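Local coordinates for Bcl-2-like protein FPV039 (Fowlpox virus, PDB 5TZP) that inhibits apoptosis of the host cell by sequestering proapoptotic Bcl-2 proteins, including BAX and BAK1, and here holds the BH3 peptide of Bik, at residues N21-Y26 / E120-A125; K54-T59 / I94-A99. All blocks are in the same frame, centred on the assembly; numbering follows the deposited sequence.

Contact 1 of 2, residues N21-Y26 / E120-A125; sequences NMIQNY and EAITDA. With SO4 (sulfate ion), chain O.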
ATOM      1  N   ASN A  21      -8.933  -7.881   0.529  1.00 11.14           N
ATOM      2  CA  ASN A  21      -9.805  -7.437   1.622  1.00 14.28           C
ATOM      3  C   ASN A  21      -9.037  -6.626   2.669  1.00 11.11           C
ATOM      4  O   ASN A  21      -9.563  -5.679   3.218  1.00 12.37           O
ATOM      5  CB  ASN A  21     -10.471  -8.662   2.244  1.00 16.79           C
ATOM      6  CG  ASN A  21     -11.497  -8.318   3.256  1.00 31.11           C
ATOM      7  OD1 ASN A  21     -11.250  -8.518   4.429  1.00 28.09           O
ATOM      8  ND2 ASN A  21     -12.644  -7.790   2.831  1.00 30.14           N
ATOM      9  N   MET A  22      -7.782  -6.994   2.957  1.00 10.72           N
ATOM     10  CA  MET A  22      -6.959  -6.225   3.880  1.00 10.16           C
ATOM     11  C   MET A  22      -6.648  -4.853   3.330  1.00 10.94           C
ATOM     12  O   MET A  22      -6.841  -3.836   3.996  1.00 10.37           O
ATOM     13  CB  MET A  22      -5.680  -7.006   4.087  1.00 10.81           C
ATOM     14  CG  MET A  22      -4.745  -6.344   5.060  1.00 10.36           C
ATOM     15  SD  MET A  22      -5.274  -6.427   6.787  1.00 13.82           S
ATOM     16  CE  MET A  22      -4.631  -7.995   7.317  1.00 14.23           C
ATOM     17  N   ILE A  23      -6.170  -4.796   2.092  1.00 10.05           N
ATOM     18  CA  ILE A  23      -5.773  -3.530   1.489  1.00  9.82           C
ATOM     19  C   ILE A  23      -6.967  -2.584   1.366  1.00  9.43           C
ATOM     20  O   ILE A  23      -6.896  -1.396   1.731  1.00 10.60           O
ATOM     21  CB  ILE A  23      -5.150  -3.809   0.119  1.00  9.77           C
ATOM     22  CG1 ILE A  23      -3.838  -4.581   0.263  1.00  8.92           C
ATOM     23  CG2 ILE A  23      -4.935  -2.468  -0.621  1.00 10.63           C
ATOM     24  CD1 ILE A  23      -3.334  -5.247  -0.978  1.00 10.04           C
ATOM     25  N   GLN A  24      -8.069  -3.079   0.810  1.00 10.12           N
ATOM     26  CA  GLN A  24      -9.226  -2.216   0.556  1.00  9.88           C
ATOM     27  C   GLN A  24      -9.853  -1.726   1.852  1.00 10.22           C
ATOM     28  O   GLN A  24     -10.189  -0.546   1.978  1.00 10.76           O
ATOM     29  CB  GLN A  24     -10.240  -2.932  -0.316  1.00 11.04           C
ATOM     30  CG  GLN A  24     -11.298  -1.978  -0.877  1.00 12.41           C
ATOM     31  CD  GLN A  24     -12.122  -2.520  -1.976  1.00 16.79           C
ATOM     32  OE1 GLN A  24     -12.058  -3.699  -2.286  1.00 20.98           O
ATOM     33  NE2 GLN A  24     -12.990  -1.713  -2.521  1.00 17.41           N
ATOM     34  N   ASN A  25      -9.946  -2.584   2.890  1.00 10.98           N
ATOM     35  CA  ASN A  25     -10.458  -2.099   4.182  1.00 11.90           C
ATOM     36  C   ASN A  25      -9.554  -1.013   4.752  1.00 10.70           C
ATOM     37  O   ASN A  25     -10.079  -0.039   5.305  1.00 11.05           O
ATOM     38  CB  ASN A  25     -10.699  -3.259   5.133  1.00 11.40           C
ATOM     39  CG  ASN A  25     -12.045  -3.840   4.902  1.00 14.60           C
ATOM     40  OD1 ASN A  25     -13.036  -3.212   5.187  1.00 14.66           O
ATOM     41  ND2 ASN A  25     -12.088  -5.066   4.413  1.00 15.57           N
ATOM     42  N   TYR A  26      -8.217  -1.140   4.665  1.00 10.18           N
ATOM     43  CA  TYR A  26      -7.341  -0.080   5.169  1.00  9.73           C
ATOM     44  C   TYR A  26      -7.609   1.221   4.413  1.00  9.65           C
ATOM     45  O   TYR A  26      -7.746   2.293   5.013  1.00  9.98           O
ATOM     46  CB  TYR A  26      -5.861  -0.486   5.135  1.00 10.67           C
ATOM     47  CG  TYR A  26      -5.010   0.686   5.538  1.00 10.07           C
ATOM     48  CD1 TYR A  26      -5.083   1.192   6.805  1.00 12.15           C
ATOM     49  CD2 TYR A  26      -4.313   1.377   4.613  1.00 12.84           C
ATOM     50  CE1 TYR A  26      -4.387   2.374   7.174  1.00 11.73           C
ATOM     51  CE2 TYR A  26      -3.649   2.554   4.974  1.00 11.00           C
ATOM     52  CZ  TYR A  26      -3.724   3.010   6.209  1.00 11.00           C
ATOM     53  OH  TYR A  26      -3.111   4.204   6.565  1.00 14.81           O
ATOM     54  N   GLU A 120      -7.300  -3.182  -6.064  1.00 11.03           N
ATOM     55  CA  GLU A 120      -7.123  -4.263  -7.035  1.00 11.38           C
ATOM     56  C   GLU A 120      -5.770  -4.164  -7.720  1.00 12.90           C
ATOM     57  O   GLU A 120      -5.089  -5.193  -7.947  1.00 13.35           O
ATOM     58  CB  GLU A 120      -8.246  -4.277  -8.092  1.00 14.39           C
ATOM     59  CG  GLU A 120      -9.598  -4.720  -7.453  1.00 15.89           C
ATOM     60  CD  GLU A 120     -10.802  -4.638  -8.394  1.00 20.72           C
ATOM     61  OE1 GLU A 120     -11.902  -4.901  -7.889  1.00 31.73           O
ATOM     62  OE2 GLU A 120     -10.605  -4.342  -9.591  1.00 23.12           O
ATOM     63  N   ALA A 121      -5.344  -2.965  -8.040  1.00 11.99           N
ATOM     64  CA  ALA A 121      -4.024  -2.794  -8.690  1.00 11.56           C
ATOM     65  C   ALA A 121      -2.897  -3.252  -7.761  1.00 10.73           C
ATOM     66  O   ALA A 121      -1.947  -3.904  -8.174  1.00 11.89           O
ATOM     67  CB  ALA A 121      -3.833  -1.352  -9.115  1.00 12.44           C
ATOM     68  N   ILE A 122      -2.979  -2.897  -6.474  1.00 10.94           N
ATOM     69  CA  ILE A 122      -1.939  -3.308  -5.538  1.00  9.72           C
ATOM     70  C   ILE A 122      -1.957  -4.835  -5.423  1.00 10.95           C
ATOM     71  O   ILE A 122      -0.902  -5.500  -5.457  1.00 10.96           O
ATOM     72  CB  ILE A 122      -2.115  -2.659  -4.168  1.00  9.76           C
ATOM     73  CG1 ILE A 122      -1.947  -1.141  -4.268  1.00  9.66           C
ATOM     74  CG2 ILE A 122      -1.084  -3.271  -3.180  1.00 10.95           C
ATOM     75  CD1 ILE A 122      -2.438  -0.403  -3.050  1.00 13.03           C
ATOM     76  N   THR A 123      -3.164  -5.411  -5.257  1.00  9.90           N
ATOM     77  CA  THR A 123      -3.277  -6.862  -5.116  1.00 11.01           C
ATOM     78  C   THR A 123      -2.664  -7.568  -6.327  1.00 12.74           C
ATOM     79  O   THR A 123      -1.911  -8.523  -6.204  1.00 12.72           O
ATOM     80  CB  THR A 123      -4.756  -7.228  -4.956  1.00 10.98           C
ATOM     81  OG1 THR A 123      -5.252  -6.589  -3.762  1.00 12.04           O
ATOM     82  CG2 THR A 123      -4.941  -8.695  -4.827  1.00 14.19           C
ATOM     83  N   ASP A 124      -3.009  -7.110  -7.523  1.00 13.69           N
ATOM     84  CA  ASP A 124      -2.528  -7.725  -8.763  1.00 14.36           C
ATOM     85  C   ASP A 124      -1.024  -7.602  -8.874  1.00 13.59           C
ATOM     86  O   ASP A 124      -0.339  -8.538  -9.312  1.00 15.75           O
ATOM     87  CB  ASP A 124      -3.156  -7.059  -9.974  1.00 16.82           C
ATOM     88  CG  ASP A 124      -4.609  -7.412 -10.172  1.00 21.47           C
ATOM     89  OD1 ASP A 124      -5.099  -8.354  -9.609  1.00 25.87           O
ATOM     90  OD2 ASP A 124      -5.255  -6.647 -10.942  1.00 28.51           O
ATOM     91  N   ALA A 125      -0.471  -6.453  -8.473  1.00 13.49           N
ATOM     92  CA  ALA A 125       0.984  -6.262  -8.545  1.00 15.31           C
ATOM     93  C   ALA A 125       1.716  -7.192  -7.588  1.00 14.28           C
ATOM     94  O   ALA A 125       2.808  -7.695  -7.916  1.00 16.77           O
ATOM     95  CB  ALA A 125       1.347  -4.807  -8.242  1.00 15.88           C
TER
HETATM   96  S   SO4 O 213     -15.478  -1.706  -5.334  0.70 56.77           S
HETATM   97  O1  SO4 O 213     -15.642  -0.381  -5.982  0.70 39.81           O
HETATM   98  O2  SO4 O 213     -16.760  -2.479  -5.392  0.70 40.89           O
HETATM   99  O3  SO4 O 213     -15.098  -1.397  -3.970  0.70 42.01           O
HETATM  100  O4  SO4 O 213     -14.425  -2.505  -5.992  0.70 42.71           O
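Ile23 lays its CD1 methyl between the branches of Ile122 and Thr123 on the facing helix. Ile23 CD1 lies 3.7 Å from Ile122 CG2. It also touches a polar atom, with 3.6 Å between Ile23 CD1 and Thr123 OG1. The second branch of Ile23 is used as well: Ile23 CG2 lies 4.0 Å from Ile122 CD1. The two isoleucines thus pair long branch with short, and the chains cross at a slant. In both, CG1 sits beside the backbone N (chi1 -66° in Ile23) and CG2 is anti to it, which turns both branches to the partner. The hydroxyl of Thr123 is hydrogen-bonded to Ser119 O, one turn back, so its polar need is met within its own helix. No hydrogen bond joins the two segments.

Gln24, partly exposed, is polar at its end. Gln24 NE2 is hydrogen-bonded to a sulfate oxygen, O3, at 2.6 Å, and also to Asp115. The sulfate probably comes from the crystallisation liquor. On the far side of helix 14-32, Asn25 ND2 is hydrogen-bonded to Asn21 O. It and the backbone N of Asn25 reach that oxygen from opposite faces of the carbonyl plane. Asn25 OD1 is bonded to Arg36.

Trp140 also packs on Ile23. Residues 120-125 belong to the BH2 motif, so this is BH2 packed on the first long helix of the helical Bcl-2 fold.

Contact 2 of 2, residues K54-T59 / I94-A99; sequences KSVIKT and IIAFCA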
ATOM      1  N   LYS A  54       0.626   4.717   8.833  1.00  8.66           N
ATOM      2  CA  LYS A  54       0.549   6.003   9.497  1.00 10.07           C
ATOM      3  C   LYS A  54       1.953   6.561   9.661  1.00 12.35           C
ATOM      4  O   LYS A  54       2.195   7.760   9.401  1.00 11.45           O
ATOM      5  CB  LYS A  54      -0.122   5.910  10.888  1.00 12.11           C
ATOM      6  CG  LYS A  54      -0.264   7.173  11.680  1.00 19.69           C
ATOM      7  CD  LYS A  54      -1.113   6.977  12.977  1.00 26.35           C
ATOM      8  CE  LYS A  54      -1.275   8.262  13.799  1.00 35.73           C
ATOM      9  NZ  LYS A  54      -2.497   8.230  14.755  1.00 46.91           N
ATOM     10  N   SER A  55       2.934   5.712  10.019  1.00 10.48           N
ATOM     11  CA  SER A  55       4.296   6.179  10.179  1.00 10.23           C
ATOM     12  C   SER A  55       4.876   6.652   8.855  1.00 11.48           C
ATOM     13  O   SER A  55       5.547   7.720   8.781  1.00 12.14           O
ATOM     14  CB  SER A  55       5.129   5.058  10.784  1.00 12.90           C
ATOM     15  OG  SER A  55       6.512   5.411  10.866  1.00 17.02           O
ATOM     16  N   VAL A  56       4.711   5.889   7.813  1.00  9.59           N
ATOM     17  CA  VAL A  56       5.206   6.251   6.472  1.00 10.85           C
ATOM     18  C   VAL A  56       4.617   7.581   6.044  1.00  9.41           C
ATOM     19  O   VAL A  56       5.339   8.439   5.540  1.00 10.56           O
ATOM     20  CB  VAL A  56       4.959   5.136   5.450  1.00  9.07           C
ATOM     21  CG1 VAL A  56       5.257   5.601   4.019  1.00 10.34           C
ATOM     22  CG2 VAL A  56       5.830   3.942   5.807  1.00 11.72           C
ATOM     23  N   ILE A  57       3.313   7.756   6.212  1.00  9.73           N
ATOM     24  CA  ILE A  57       2.652   9.002   5.808  1.00 10.08           C
ATOM     25  C   ILE A  57       3.157  10.154   6.639  1.00 11.22           C
ATOM     26  O   ILE A  57       3.477  11.225   6.084  1.00 10.92           O
ATOM     27  CB  ILE A  57       1.112   8.840   5.863  1.00 10.08           C
ATOM     28  CG1 ILE A  57       0.657   7.905   4.761  1.00  9.65           C
ATOM     29  CG2 ILE A  57       0.450  10.216   5.719  1.00 11.24           C
ATOM     30  CD1 ILE A  57      -0.776   7.395   4.882  1.00 10.29           C
ATOM     31  N   LYS A  58       3.281   9.997   7.945  1.00 10.36           N
ATOM     32  CA  LYS A  58       3.747  11.117   8.789  1.00 11.67           C
ATOM     33  C   LYS A  58       5.149  11.528   8.389  1.00 12.16           C
ATOM     34  O   LYS A  58       5.486  12.742   8.480  1.00 16.07           O
ATOM     35  CB  LYS A  58       3.697  10.711  10.260  1.00 15.58           C
ATOM     36  CG  LYS A  58       4.251  11.765  11.248  1.00 30.48           C
ATOM     37  CD  LYS A  58       4.250  11.259  12.702  1.00 41.32           C
ATOM     38  CE  LYS A  58       2.822  11.201  13.229  1.00 35.39           C
ATOM     39  NZ  LYS A  58       2.810  10.896  14.726  1.00 49.31           N
ATOM     40  N   THR A  59       6.004  10.579   8.012  1.00 12.37           N
ATOM     41  CA  THR A  59       7.406  10.844   7.710  1.00 12.79           C
ATOM     42  C   THR A  59       7.554  11.445   6.317  1.00 12.96           C
ATOM     43  O   THR A  59       8.503  12.213   6.079  1.00 16.29           O
ATOM     44  CB  THR A  59       8.210   9.544   7.825  1.00 16.01           C
ATOM     45  OG1 THR A  59       8.165   9.125   9.186  1.00 18.12           O
ATOM     46  CG2 THR A  59       9.635   9.717   7.382  1.00 16.75           C
ATOM     47  N   ILE A  94       3.848   1.135  -0.542  1.00  8.46           N
ATOM     48  CA  ILE A  94       2.860   1.146  -1.624  1.00  9.86           C
ATOM     49  C   ILE A  94       1.480   1.415  -1.072  1.00  8.88           C
ATOM     50  O   ILE A  94       0.755   2.276  -1.606  1.00  8.37           O
ATOM     51  CB  ILE A  94       2.892  -0.222  -2.418  1.00 11.12           C
ATOM     52  CG1 ILE A  94       4.103  -0.293  -3.318  1.00 13.70           C
ATOM     53  CG2 ILE A  94       1.558  -0.444  -3.154  1.00 16.15           C
ATOM     54  CD1 ILE A  94       4.374  -1.736  -3.722  1.00 15.42           C
ATOM     55  N   ILE A  95       1.067   0.701  -0.022  1.00  8.03           N
ATOM     56  CA  ILE A  95      -0.263   0.868   0.522  1.00  7.94           C
ATOM     57  C   ILE A  95      -0.408   2.238   1.130  1.00  9.21           C
ATOM     58  O   ILE A  95      -1.429   2.917   0.943  1.00  8.60           O
ATOM     59  CB  ILE A  95      -0.604  -0.268   1.512  1.00  7.62           C
ATOM     60  CG1 ILE A  95      -0.631  -1.616   0.777  1.00  8.66           C
ATOM     61  CG2 ILE A  95      -1.884  -0.005   2.243  1.00  8.94           C
ATOM     62  CD1 ILE A  95      -0.649  -2.832   1.739  1.00  9.76           C
ATOM     63  N   ALA A  96       0.591   2.683   1.870  1.00  7.60           N
ATOM     64  CA  ALA A  96       0.551   4.018   2.496  1.00  7.78           C
ATOM     65  C   ALA A  96       0.436   5.123   1.435  1.00  8.01           C
ATOM     66  O   ALA A  96      -0.421   6.015   1.550  1.00  8.41           O
ATOM     67  CB  ALA A  96       1.775   4.220   3.358  1.00  9.07           C
ATOM     68  N   PHE A  97       1.299   5.091   0.447  1.00  8.26           N
ATOM     69  CA  PHE A  97       1.253   6.054  -0.654  1.00  7.45           C
ATOM     70  C   PHE A  97      -0.118   6.029  -1.319  1.00  7.80           C
ATOM     71  O   PHE A  97      -0.690   7.077  -1.593  1.00  8.34           O
ATOM     72  CB  PHE A  97       2.352   5.761  -1.644  1.00  7.79           C
ATOM     73  CG  PHE A  97       2.239   6.669  -2.832  1.00  8.65           C
ATOM     74  CD1 PHE A  97       2.779   7.957  -2.787  1.00 10.23           C
ATOM     75  CD2 PHE A  97       1.624   6.270  -3.982  1.00  8.74           C
ATOM     76  CE1 PHE A  97       2.617   8.825  -3.882  1.00 12.11           C
ATOM     77  CE2 PHE A  97       1.487   7.136  -5.088  1.00 10.29           C
ATOM     78  CZ  PHE A  97       1.955   8.407  -5.024  1.00 10.89           C
ATOM     79  N   CYS A  98      -0.601   4.851  -1.651  1.00  7.72           N
ATOM     80  CA  CYS A  98      -1.846   4.732  -2.388  1.00  8.91           C
ATOM     81  C   CYS A  98      -3.031   5.163  -1.545  1.00  8.24           C
ATOM     82  O   CYS A  98      -3.987   5.752  -2.115  1.00  9.63           O
ATOM     83  CB  CYS A  98      -2.050   3.321  -2.921  1.00 10.30           C
ATOM     84  SG  CYS A  98      -1.010   2.929  -4.352  1.00 10.25           S
ATOM     85  N   ALA A  99      -3.056   4.886  -0.234  1.00  8.37           N
ATOM     86  CA  ALA A  99      -4.097   5.434   0.632  1.00  9.12           C
ATOM     87  C   ALA A  99      -4.057   6.955   0.622  1.00  7.84           C
ATOM     88  O   ALA A  99      -5.092   7.627   0.465  1.00  9.86           O
ATOM     89  CB  ALA A  99      -3.970   4.883   2.045  1.00  8.65           C
TER
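Ile57 reaches the facing helix with its longer branch, and the target is Ala96. Its CB leads into CG1, which sits beside the backbone N with chi1 at -70°. Ile57 CG1 lies 4.1 Å from Ala96 CB and slightly nearer to the carbonyl oxygen, 3.9 Å from Ala96 O. The tip goes further along the same way: Ile57 CD1 stops 3.6 Å from Ala96 O. The side chain therefore runs past the methyl and ends against the backbone. This is a van der Waals contact between a methyl and a carbonyl oxygen. Tyr30 of helix 14-32 also packs on Ile57. A sulfate ion, distinct from the one at Gln24 and probably from the crystallisation liquor, lies close to its side chain.

Residues 94-99 lie in the BH1 motif, on helix 88-105 of the Bcl-2 fold. In this family BH1 helps to line the groove that receives a BH3 helix, and the bound peptide is at hand here.

Val56 meets the same alanine. Val56 CG1 is 3.8 Å from Ala96 CB, and Val56 CB is 3.9 Å from Ala96 CB. With CG1 anti to the backbone N (chi1 170°), that branch faces the alanine methyl. Ala96 CB is thus touched by side chains from two successive residues. The small methyl lets the backbones come close, with 6.3 Å between Ile57 CA and Ala96 CA.

Aromatic packing from the peptide falls on Ser55 and Val56, and an aromatic side chain of it is hydrogen-bonded to Ser55 OG. An apolar side chain of the peptide packs on Phe97. The CB of Phe97 points away from residues 54-59, while its ring packs farther along helix 43-68, edge to face with Phe64 and on Ile67 and Ile68.

Overall arrangement
Both contacts are helix pairs without a hydrogen bond between their segments. All three touching residues of contact 1 are buried, while Ile57 of contact 2 is partly exposed. Contact 1 also lies deeper, with its centre about 6 Å from the chain centre against about 9 Å for contact 2. They share no helix and their centres are about 14 Å apart, yet they touch: Tyr26 packs on Ile95 and Ala99, and Ile122 on Ile94 and Cys98. Helix 88-105 thus meets both helices of contact 1. Contact 1 matches branched chains and has a polar fringe. Contact 2 sets branched chains on a small alanine, beside the bound peptide. Along the chain contact 2 is nested inside the loop closed by contact 1.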